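Local atomic coordinates of fusarinine C esterase sidJ (Aspergillus fumigatus, PDB entry 6GUP), a protein that hydrolyses the ester bonds of the siderophore fusarinine C, helping the fungus to release the iron it has scavenged, but leaves triacetylfusarinine C intact. Residues A[116-121]-A[347-352]; A[159-164]-A[279-284]; A[172-177]-A[288-293]. All blocks are in the same frame, centred on the assembly; numbering follows the deposited sequence.

After four earlier strands from the N terminus, the chain lays down strand 117-122 in the middle of the sheet, and contact 1 closes the longest loop by bringing the C-terminal helix 335-353 back over it. Nested inside that loop are the other two contacts, whose segments alternate along the chain and so cross. Contact 2 pairs the next strand of the sheet, 159-163, with strand 278-283; contact 3 joins helix 168-178, which follows the first of these strands, to the loop leaving the second. Contacts 1 and 2 touch through neighbouring strands and through Tyr348, whereas contact 3 lies about 20 Å from contact 2, centre to centre.

Contact 1 of 3, residues A[116-121]-A[347-352]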
loop_
_atom_site.group_PDB
_atom_site.type_symbol
_atom_site.label_atom_id
_atom_site.label_comp_id
_atom_site.label_asym_id
_atom_site.label_seq_id
_atom_site.Cartn_x
_atom_site.Cartn_y
_atom_site.Cartn_z
ATOM N N LYS A 116 18.720 16.715 -10.458
ATOM C CA LYS A 116 18.532 17.212 -9.101
ATOM C C LYS A 116 17.386 16.460 -8.451
ATOM O O LYS A 116 16.414 16.101 -9.123
ATOM C CB LYS A 116 18.244 18.713 -9.109
ATOM C CG LYS A 116 19.436 19.542 -9.554
ATOM C CD LYS A 116 19.318 20.994 -9.126
ATOM C CE LYS A 116 20.542 21.790 -9.552
ATOM N NZ LYS A 116 21.738 21.510 -8.710
ATOM N N ILE A 117 17.513 16.220 -7.148
ATOM C CA ILE A 117 16.511 15.481 -6.390
ATOM C C ILE A 117 16.052 16.299 -5.187
ATOM O O ILE A 117 16.873 16.799 -4.419
ATOM C CB ILE A 117 17.030 14.130 -5.844
ATOM C CG1 ILE A 117 17.977 13.405 -6.828
ATOM C CG2 ILE A 117 15.841 13.262 -5.455
ATOM C CD1 ILE A 117 17.310 12.487 -7.834
ATOM N N VAL A 118 14.735 16.394 -5.025
ATOM C CA VAL A 118 14.113 17.081 -3.899
ATOM C C VAL A 118 13.169 16.098 -3.215
ATOM O O VAL A 118 12.390 15.417 -3.885
ATOM C CB VAL A 118 13.330 18.324 -4.371
ATOM C CG1 VAL A 118 12.596 18.992 -3.211
ATOM C CG2 VAL A 118 14.271 19.316 -5.043
ATOM N N LEU A 119 13.248 16.028 -1.887
ATOM C CA LEU A 119 12.359 15.186 -1.092
ATOM C C LEU A 119 11.310 16.065 -0.419
ATOM O O LEU A 119 11.651 16.948 0.367
ATOM C CB LEU A 119 13.157 14.414 -0.041
ATOM C CG LEU A 119 12.414 13.309 0.718
ATOM C CD1 LEU A 119 12.066 12.143 -0.198
ATOM C CD2 LEU A 119 13.244 12.827 1.896
ATOM N N MET A 120 10.040 15.824 -0.739
ATOM C CA MET A 120 8.927 16.564 -0.148
ATOM C C MET A 120 8.130 15.656 0.782
ATOM O O MET A 120 7.774 14.539 0.406
ATOM C CB MET A 120 8.020 17.123 -1.241
ATOM C CG MET A 120 6.884 17.988 -0.718
ATOM S SD MET A 120 6.146 19.013 -2.001
ATOM C CE MET A 120 4.933 19.908 -1.040
ATOM N N GLY A 121 7.860 16.148 1.990
ATOM C CA GLY A 121 7.042 15.444 2.976
ATOM C C GLY A 121 5.707 16.141 3.159
ATOM O O GLY A 121 5.648 17.372 3.236
ATOM N N GLY A 347 8.235 27.795 -7.434
ATOM C CA GLY A 347 9.223 28.849 -7.171
ATOM C C GLY A 347 10.476 28.336 -6.481
ATOM O O GLY A 347 11.587 28.754 -6.814
ATOM N N TYR A 348 10.290 27.437 -5.514
ATOM C CA TYR A 348 11.397 26.741 -4.850
ATOM C C TYR A 348 12.213 25.911 -5.848
ATOM O O TYR A 348 13.444 25.978 -5.860
ATOM C CB TYR A 348 10.854 25.840 -3.728
ATOM C CG TYR A 348 11.896 25.000 -3.027
ATOM C CD1 TYR A 348 12.238 23.729 -3.501
ATOM C CD2 TYR A 348 12.538 25.468 -1.885
ATOM C CE1 TYR A 348 13.195 22.959 -2.861
ATOM C CE2 TYR A 348 13.496 24.704 -1.233
ATOM C CZ TYR A 348 13.819 23.451 -1.727
ATOM O OH TYR A 348 14.763 22.690 -1.092
ATOM N N LEU A 349 11.515 25.131 -6.671
ATOM C CA LEU A 349 12.155 24.289 -7.690
ATOM C C LEU A 349 12.833 25.097 -8.808
ATOM O O LEU A 349 13.872 24.678 -9.324
ATOM C CB LEU A 349 11.140 23.306 -8.294
ATOM C CG LEU A 349 10.553 22.227 -7.370
ATOM C CD1 LEU A 349 9.465 21.457 -8.103
ATOM C CD2 LEU A 349 11.614 21.269 -6.847
ATOM N N SER A 350 12.252 26.243 -9.171
ATOM C CA SER A 350 12.842 27.144 -10.177
ATOM C C SER A 350 14.166 27.753 -9.710
ATOM O O SER A 350 15.130 27.809 -10.478
ATOM C CB SER A 350 11.871 28.272 -10.536
ATOM O OG SER A 350 10.681 27.763 -11.111
ATOM N N ALA A 351 14.197 28.210 -8.459
ATOM C CA ALA A 351 15.414 28.756 -7.839
ATOM C C ALA A 351 16.544 27.730 -7.757
ATOM O O ALA A 351 17.722 28.089 -7.836
ATOM C CB ALA A 351 15.100 29.291 -6.448
ATOM N N LEU A 352 16.174 26.462 -7.590
ATOM C CA LEU A 352 17.128 25.357 -7.524
ATOM C C LEU A 352 17.815 25.098 -8.873
ATOM O O LEU A 352 19.019 24.843 -8.906
ATOM C CB LEU A 352 16.421 24.094 -7.008
ATOM C CG LEU A 352 17.229 22.856 -6.599
ATOM C CD1 LEU A 352 18.461 23.199 -5.773
ATOM C CD2 LEU A 352 16.332 21.896 -5.832
#
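Lys116 and Leu352 meet where a central strand of the alpha/beta-hydrolase sheet, 117-122, which leads through Gly121 into what is probably the nucleophile elbow, is covered by the C-terminal helix 335-353. The two short segments run nearly antiparallel at 157° with axes 10.9 Å apart. At the start of the strand the aliphatic part of Lys116 does the touching: its CD lies 3.8 Å from Leu352 CG, the two side chains crossing obliquely, and its CE comes up to the carbonyl oxygen of Leu352. Trp67 of strand 67-72 packs against Lys116, Val118, Leu349 and Leu352. Val118, buried in the middle of the contact, spreads its two methyls over three helix residues. CG1, placed anti to the backbone N (chi1 176°), reaches CE1 of the Tyr348 ring at 4.0 Å. Tyr348 OH is hydrogen-bonded beyond this pair, to Lys277 O and Ala160 N, so the phenol also ties the helix to strand 159-163 and to the residue leading into strand 278-283. The other methyl, CG2, serves both Leu349 and Leu352, and here the packing is tight: Val118 CG2 lies 3.8 Å from Leu349 CD2 and only 3.4 Å from Leu352 CD2.

Contact 2 of 3, residues A[159-164]-A[279-284]; sequences GAIMQA and MVLFSG
Met162 and Val280 lie side by side on one face of the central alpha/beta-hydrolase sheet, on two parallel neighbouring strands, and Ile161, Gln163, Met279 and Leu281 occupy the other face. Strands 159-163 and 278-283 run at 11° to each other, in a register that pairs Ile161 with Met279, Met162 with Val280 and Gln163 with Leu281. Four backbone hydrogen bonds join them: Met279 N to Ala160 O, Met162 N to Met279 O, Leu281 N to Met162 O and Ala164 N to Leu281 O.

The Met162 chain bends at its end (chi3 -72°), which brings CE obliquely against Val280 CG2 at 3.8 Å. On the other face, Ile161 divides its branches: CG1 lies 4.3 Å from Met279 CE, and CG2 the same distance from Leu281 CD1. Gln163 turns at chi2 (-87°), and its NE2 donates to a water at 2.7 Å. That water in turn donates to Leu281 O, 2.9 Å away, and to Ser283 OG at 2.7 Å, bridging the two strands near their C-terminal ends. The amide has further partners, with OE1 bonded to His122 ND1 and Tyr54 OH and NE2 to His327 O, while Ser283 OG also bonds to Ser326 O. This end of the pair thus adjoins a probable Ser-His-Asp triad, of which His327 would be the histidine.

Within the fold, strand 117-122 flanks 159-163, helix 335-353 packs on Ile161, Gln163 and Met279, and helices 125-134 and 295-307 cover the opposite face at Met162 and Val280 respectively.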
loop_
_atom_site.group_PDB
_atom_site.type_symbol
_atom_site.label_atom_id
_atom_site.label_comp_id
_atom_site.label_asym_id
_atom_site.label_seq_id
_atom_site.Cartn_x
_atom_site.Cartn_y
_atom_site.Cartn_z
ATOM N N GLY A 159 17.366 19.348 -2.323
ATOM C CA GLY A 159 16.345 20.134 -1.641
ATOM C C GLY A 159 15.493 19.288 -0.716
ATOM O O GLY A 159 15.460 18.060 -0.837
ATOM N N ALA A 160 14.809 19.951 0.213
ATOM C CA ALA A 160 13.895 19.283 1.136
ATOM C C ALA A 160 12.729 20.202 1.491
ATOM O O ALA A 160 12.937 21.358 1.858
ATOM C CB ALA A 160 14.633 18.850 2.391
ATOM N N ILE A 161 11.509 19.684 1.360
ATOM C CA ILE A 161 10.291 20.436 1.670
ATOM C C ILE A 161 9.476 19.646 2.698
ATOM O O ILE A 161 9.363 18.424 2.597
ATOM C CB ILE A 161 9.436 20.705 0.404
ATOM C CG1 ILE A 161 10.253 21.456 -0.660
ATOM C CG2 ILE A 161 8.188 21.516 0.754
ATOM C CD1 ILE A 161 9.638 21.438 -2.044
ATOM N N MET A 162 8.920 20.351 3.683
ATOM C CA MET A 162 8.001 19.762 4.658
ATOM C C MET A 162 6.707 20.567 4.668
ATOM O O MET A 162 6.704 21.741 5.040
ATOM C CB MET A 162 8.624 19.743 6.057
ATOM C CG MET A 162 9.948 18.999 6.135
ATOM S SD MET A 162 10.392 18.479 7.807
ATOM C CE MET A 162 10.817 20.039 8.571
ATOM N N GLN A 163 5.615 19.935 4.243
ATOM C CA GLN A 163 4.308 20.583 4.156
ATOM C C GLN A 163 3.446 20.152 5.339
ATOM O O GLN A 163 3.176 18.963 5.510
ATOM C CB GLN A 163 3.634 20.217 2.832
ATOM C CG GLN A 163 2.340 20.971 2.543
ATOM C CD GLN A 163 1.102 20.320 3.141
ATOM O OE1 GLN A 163 0.943 19.102 3.098
ATOM N NE2 GLN A 163 0.214 21.137 3.694
ATOM N N ALA A 164 3.020 21.131 6.140
ATOM C CA ALA A 164 2.236 20.897 7.356
ATOM C C ALA A 164 2.849 19.846 8.304
ATOM O O ALA A 164 2.184 18.863 8.652
ATOM C CB ALA A 164 0.799 20.535 6.990
ATOM N N MET A 279 12.683 24.050 3.077
ATOM C CA MET A 279 11.484 24.891 3.093
ATOM C C MET A 279 10.351 24.215 3.861
ATOM O O MET A 279 9.928 23.115 3.508
ATOM C CB MET A 279 11.018 25.231 1.676
ATOM C CG MET A 279 9.923 26.292 1.646
ATOM S SD MET A 279 9.586 26.966 0.011
ATOM C CE MET A 279 8.864 25.538 -0.794
ATOM N N VAL A 280 9.869 24.881 4.909
ATOM C CA VAL A 280 8.702 24.433 5.670
ATOM C C VAL A 280 7.491 25.279 5.271
ATOM O O VAL A 280 7.554 26.508 5.299
ATOM C CB VAL A 280 8.951 24.534 7.191
ATOM C CG1 VAL A 280 7.720 24.107 7.983
ATOM C CG2 VAL A 280 10.146 23.675 7.584
ATOM N N LEU A 281 6.400 24.610 4.902
ATOM C CA LEU A 281 5.149 25.270 4.528
ATOM C C LEU A 281 4.053 24.923 5.530
ATOM O O LEU A 281 3.407 23.877 5.418
ATOM C CB LEU A 281 4.725 24.856 3.114
ATOM C CG LEU A 281 5.685 25.176 1.967
ATOM C CD1 LEU A 281 5.152 24.593 0.668
ATOM C CD2 LEU A 281 5.910 26.673 1.822
ATOM N N PHE A 282 3.863 25.795 6.518
ATOM C CA PHE A 282 2.755 25.653 7.467
ATOM C C PHE A 282 1.435 26.050 6.828
ATOM O O PHE A 282 1.398 26.845 5.890
ATOM C CB PHE A 282 2.951 26.521 8.724
ATOM C CG PHE A 282 3.736 25.872 9.841
ATOM C CD1 PHE A 282 3.963 24.490 9.914
ATOM C CD2 PHE A 282 4.212 26.670 10.877
ATOM C CE1 PHE A 282 4.674 23.944 10.970
ATOM C CE2 PHE A 282 4.919 26.121 11.936
ATOM C CZ PHE A 282 5.152 24.760 11.981
ATOM N N SER A 283 0.355 25.500 7.375
ATOM C CA SER A 283 -0.999 25.851 6.972
ATOM C C SER A 283 -1.559 26.843 7.993
ATOM O O SER A 283 -1.586 26.558 9.190
ATOM C CB SER A 283 -1.855 24.590 6.876
ATOM O OG SER A 283 -1.486 23.819 5.748
ATOM N N GLY A 284 -1.975 28.017 7.515
ATOM C CA GLY A 284 -2.438 29.105 8.382
ATOM C C GLY A 284 -3.713 28.827 9.152
ATOM O O GLY A 284 -3.875 29.304 10.279
HETATM O O HOH W 1 0.754 23.774 4.191
#

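Contact 3 of 3, residues A[172-177]-A[288-293]; sequences IQWVLA and SVPAWV
Trp174, projecting from helix 168-178, lays its indole against the loop that follows strand 278-283 of the alpha/beta-hydrolase core. Its CG is anti to the backbone N, which carries the ring across to residues 288-292. At Ser288 the carbonyl oxygen comes within 4.0 Å of Trp174 CD1; the backbone N of this serine is bonded to Asp286, probably the acid of a Ser-His-Asp triad. The oxygen of Val289 then lies over one face of the indole, offset toward its rim. Over the same face Pro290 makes a CH-pi contact, its CA 3.8 Å from the centroid of the five-membered ring and 23° off the ring normal. Its CB also packs on Trp174 CE3.

Pro290 begins a type I turn that ends at Val293. Ala291 sets its backbone N above the benzo half of the indole, and its CB lies 3.8 Å from Trp174 CH2. Trp292 folds back, with CG between its own backbone N and carbonyl carbon (chi1 68°), and Pro290 CB sits over the centre of one of its faces. Its CZ3 meets the edge of Trp174, 3.6 Å from CE3, with the six-membered rings inclined at 79°. On the same ring, CZ2 lies 3.7 Å from Gln173 OE1, the amide and indole nearly coplanar, and a water donates to Gln173 OE1 and accepts from Trp292 NE1, 2.8 Å from each.

No direct hydrogen bond joins the segments. The Trp174 face gives the loop backbone an apolar cover, burying Ala291 N without a polar partner, so the join rests on shape and dispersion, with the water as its polar bridge.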
loop_
_atom_site.group_PDB
_atom_site.type_symbol
_atom_site.label_atom_id
_atom_site.label_comp_id
_atom_site.label_asym_id
_atom_site.label_seq_id
_atom_site.Cartn_x
_atom_site.Cartn_y
_atom_site.Cartn_z
ATOM N N ILE A 172 -3.786 15.551 19.153
ATOM C CA ILE A 172 -4.671 14.815 20.066
ATOM C C ILE A 172 -5.090 15.689 21.257
ATOM O O ILE A 172 -6.254 15.663 21.658
ATOM C CB ILE A 172 -4.033 13.480 20.530
ATOM C CG1 ILE A 172 -3.923 12.520 19.336
ATOM C CG2 ILE A 172 -4.864 12.828 21.632
ATOM C CD1 ILE A 172 -3.057 11.301 19.573
ATOM N N GLN A 173 -4.147 16.459 21.807
ATOM C CA GLN A 173 -4.447 17.455 22.855
ATOM C C GLN A 173 -5.536 18.447 22.423
ATOM O O GLN A 173 -6.400 18.818 23.220
ATOM C CB GLN A 173 -3.182 18.234 23.244
ATOM C CG GLN A 173 -2.160 17.432 24.038
ATOM C CD GLN A 173 -0.850 18.177 24.253
ATOM O OE1 GLN A 173 -0.745 19.374 23.982
ATOM N NE2 GLN A 173 0.156 17.465 24.747
ATOM N N TRP A 174 -5.476 18.859 21.159
ATOM C CA TRP A 174 -6.452 19.775 20.562
ATOM C C TRP A 174 -7.806 19.102 20.308
ATOM O O TRP A 174 -8.851 19.740 20.455
ATOM C CB TRP A 174 -5.872 20.337 19.262
ATOM C CG TRP A 174 -6.639 21.441 18.598
ATOM C CD1 TRP A 174 -6.977 21.501 17.284
ATOM C CD2 TRP A 174 -7.135 22.651 19.195
ATOM N NE1 TRP A 174 -7.655 22.663 17.013
ATOM C CE2 TRP A 174 -7.765 23.391 18.167
ATOM C CE3 TRP A 174 -7.101 23.186 20.490
ATOM C CZ2 TRP A 174 -8.367 24.636 18.398
ATOM C CZ3 TRP A 174 -7.704 24.423 20.722
ATOM C CH2 TRP A 174 -8.327 25.134 19.677
ATOM N N VAL A 175 -7.778 17.825 19.922
ATOM C CA VAL A 175 -8.994 17.003 19.805
ATOM C C VAL A 175 -9.674 16.817 21.170
ATOM O O VAL A 175 -10.899 16.904 21.264
ATOM C CB VAL A 175 -8.696 15.631 19.139
ATOM C CG1 VAL A 175 -9.831 14.627 19.340
ATOM C CG2 VAL A 175 -8.437 15.820 17.651
ATOM N N LEU A 176 -8.884 16.559 22.212
ATOM C CA LEU A 176 -9.411 16.449 23.580
ATOM C C LEU A 176 -9.940 17.781 24.127
ATOM O O LEU A 176 -10.850 17.788 24.954
ATOM C CB LEU A 176 -8.349 15.884 24.530
ATOM C CG LEU A 176 -7.906 14.439 24.277
ATOM C CD1 LEU A 176 -6.626 14.133 25.040
ATOM C CD2 LEU A 176 -9.001 13.450 24.651
ATOM N N ALA A 177 -9.363 18.895 23.674
ATOM C CA ALA A 177 -9.829 20.232 24.052
ATOM C C ALA A 177 -11.120 20.636 23.330
ATOM O O ALA A 177 -12.073 21.079 23.973
ATOM C CB ALA A 177 -8.740 21.265 23.791
ATOM N N SER A 288 -5.510 20.936 12.836
ATOM C CA SER A 288 -4.807 20.001 13.725
ATOM C C SER A 288 -3.909 20.683 14.762
ATOM O O SER A 288 -3.544 20.059 15.755
ATOM C CB SER A 288 -3.960 19.019 12.909
ATOM O OG SER A 288 -4.765 18.274 12.013
ATOM N N VAL A 289 -3.547 21.945 14.530
ATOM C CA VAL A 289 -2.630 22.665 15.411
ATOM C C VAL A 289 -3.445 23.441 16.448
ATOM O O VAL A 289 -4.351 24.189 16.070
ATOM C CB VAL A 289 -1.724 23.625 14.611
ATOM C CG1 VAL A 289 -0.758 24.365 15.529
ATOM C CG2 VAL A 289 -0.954 22.846 13.552
ATOM N N PRO A 290 -3.135 23.265 17.754
ATOM C CA PRO A 290 -3.871 24.010 18.784
ATOM C C PRO A 290 -3.724 25.526 18.665
ATOM O O PRO A 290 -2.680 26.018 18.229
ATOM C CB PRO A 290 -3.265 23.524 20.110
ATOM C CG PRO A 290 -2.435 22.338 19.795
ATOM C CD PRO A 290 -2.158 22.319 18.327
ATOM N N ALA A 291 -4.770 26.247 19.061
ATOM C CA ALA A 291 -4.768 27.711 19.047
ATOM C C ALA A 291 -3.782 28.317 20.055
ATOM O O ALA A 291 -3.359 29.463 19.887
ATOM C CB ALA A 291 -6.173 28.246 19.292
ATOM N N TRP A 292 -3.421 27.557 21.093
ATOM C CA TRP A 292 -2.377 27.979 22.043
ATOM C C TRP A 292 -0.937 27.915 21.491
ATOM O O TRP A 292 -0.024 28.463 22.112
ATOM C CB TRP A 292 -2.490 27.218 23.381
ATOM C CG TRP A 292 -2.179 25.735 23.355
ATOM C CD1 TRP A 292 -0.941 25.152 23.339
ATOM C CD2 TRP A 292 -3.126 24.658 23.394
ATOM N NE1 TRP A 292 -1.061 23.782 23.342
ATOM C CE2 TRP A 292 -2.389 23.451 23.377
ATOM C CE3 TRP A 292 -4.526 24.596 23.431
ATOM C CZ2 TRP A 292 -3.007 22.193 23.394
ATOM C CZ3 TRP A 292 -5.142 23.343 23.450
ATOM C CH2 TRP A 292 -4.380 22.159 23.430
ATOM N N VAL A 293 -0.736 27.261 20.343
ATOM C CA VAL A 293 0.573 27.202 19.681
ATOM C C VAL A 293 0.785 28.450 18.818
ATOM O O VAL A 293 -0.036 28.752 17.948
ATOM C CB VAL A 293 0.709 25.939 18.792
ATOM C CG1 VAL A 293 2.066 25.898 18.090
ATOM C CG2 VAL A 293 0.509 24.675 19.620
HETATM O O HOH W 2 0.799 21.695 23.656
#